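Local coordinates for choline/ethanolamine kinase family protein (Mesorhizobium loti, PDB 3DXQ) that probably phosphorylates ethanolamine or choline, as a member of the choline/ethanolamine kinase family with a protein-kinase-like fold, at residues Gly277-Ala280 against Arg281-Leu285. Residues are numbered along the deposited sequence; the frame is centred on the assembly and turned at random.
Sequences GRFA and RCKAL
Arg-278 and Arg-281 sit side by side on the α-helix 271-287, one turn apart in an i to i+3 pair, and illustrate how two like charges can share one carboxylate in the helical part of a kinase-like phosphotransferase. The longer story is that of Arg-278. Its CB leaves the backbone away from residues 281-285, and CG, anti to the carbonyl carbon (chi1 -53°), starts the run past the neighbouring arginine, 4.1 Å from Arg-281 NH2. CD carries the chain on to a bend at chi3 (68°), beyond which Arg-278 NE lies 3.6 Å from Arg-281 NH2, meeting that guanidinium at its edge and in its plane. Arg-278 CZ follows at 4.2 Å from Arg-281 NH2, and the two guanidinium planes stand nearly perpendicular, 87° apart. Asp-251 of helix 237-263 probably accounts for the closeness: its OD1 forms salt bridges with both Arg-278 NE and Arg-281 NH2. At the tip, Arg-278 NH2 forms a salt bridge with Glu-215 OE2 and NH1 a hydrogen bond with Tyr-274 OH; each of the three guanidinium nitrogens of this buried residue thus has a partner, which probably fixes the rotation of the group. A leucine here would probably leave Glu-215 without this charged mate and Asp-251 with Arg-281 as its remaining partner of the pair. Beneath these side chains the helix backbone continues regularly: Arg-281 N donates to Gly-277 O at 3.1 Å and Cys-282 N to Arg-278 O at 3.2 Å. On another flank Phe-279 and Lys-283 pack one turn apart, next to Val-155 of helix 152-167. The lysine's aliphatic chain, bent only at its last torsion, takes NZ to a salt bridge with Glu-287, while further back Lys-283 CD rests 3.9 Å from Phe-279 CE2.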
# COMPACT_ATOMS: atom_id res chain seq x y z
N GLY A 277 1.78 12.21 13.43
CA GLY A 277 2.91 12.18 12.51
C GLY A 277 2.46 12.40 11.09
O GLY A 277 2.84 13.40 10.46
N ARG A 278 1.60 11.49 10.63
CA ARG A 278 1.11 11.49 9.25
C ARG A 278 0.31 12.73 8.91
O ARG A 278 0.30 13.16 7.76
CB ARG A 278 0.25 10.25 8.97
CG ARG A 278 0.91 8.94 9.33
CD ARG A 278 0.33 7.77 8.55
NE ARG A 278 0.66 7.87 7.14
CZ ARG A 278 0.48 6.91 6.23
NH1 ARG A 278 -0.01 5.74 6.59
NH2 ARG A 278 0.82 7.13 4.97
N PHE A 279 -0.35 13.31 9.89
CA PHE A 279 -1.10 14.53 9.65
C PHE A 279 -0.15 15.70 9.43
O PHE A 279 -0.27 16.43 8.45
CB PHE A 279 -2.03 14.85 10.81
CG PHE A 279 -2.82 16.09 10.60
CD1 PHE A 279 -4.02 16.05 9.90
CD2 PHE A 279 -2.36 17.31 11.06
CE1 PHE A 279 -4.75 17.20 9.67
CE2 PHE A 279 -3.09 18.47 10.85
CZ PHE A 279 -4.29 18.42 10.15
N ALA A 280 0.78 15.88 10.36
CA ALA A 280 1.73 17.00 10.33
C ALA A 280 2.53 17.02 9.03
O ALA A 280 2.79 18.09 8.47
CB ALA A 280 2.67 16.93 11.51
N ARG A 281 2.91 15.83 8.55
CA ARG A 281 3.60 15.70 7.27
C ARG A 281 2.69 16.16 6.13
O ARG A 281 3.11 16.91 5.24
CB ARG A 281 4.02 14.23 7.06
CG ARG A 281 4.77 13.96 5.77
CD ARG A 281 5.45 12.61 5.82
NE ARG A 281 4.49 11.53 6.02
CZ ARG A 281 4.79 10.28 6.33
NH1 ARG A 281 6.05 9.91 6.49
NH2 ARG A 281 3.83 9.39 6.49
N CYS A 282 1.45 15.68 6.17
CA CYS A 282 0.43 16.02 5.20
C CYS A 282 0.21 17.52 5.16
O CYS A 282 0.29 18.15 4.10
CB CYS A 282 -0.87 15.33 5.58
SG CYS A 282 -2.23 15.89 4.62
N LYS A 283 -0.08 18.09 6.34
CA LYS A 283 -0.32 19.51 6.48
C LYS A 283 0.88 20.29 5.97
O LYS A 283 0.72 21.34 5.34
CB LYS A 283 -0.60 19.84 7.95
CG LYS A 283 -0.71 21.33 8.30
CD LYS A 283 -0.96 21.51 9.82
CE LYS A 283 -0.52 22.88 10.33
NZ LYS A 283 -1.25 23.95 9.66
N ALA A 284 2.08 19.78 6.24
CA ALA A 284 3.31 20.43 5.77
C ALA A 284 3.34 20.50 4.25
O ALA A 284 3.58 21.58 3.68
CB ALA A 284 4.54 19.69 6.27
N LEU A 285 3.05 19.37 3.62
CA LEU A 285 3.03 19.27 2.17
C LEU A 285 2.00 20.20 1.56
O LEU A 285 2.31 20.93 0.62
CB LEU A 285 2.74 17.83 1.73
CG LEU A 285 2.80 17.54 0.24
CD1 LEU A 285 4.14 17.99 -0.33
CD2 LEU A 285 2.56 16.07 -0.00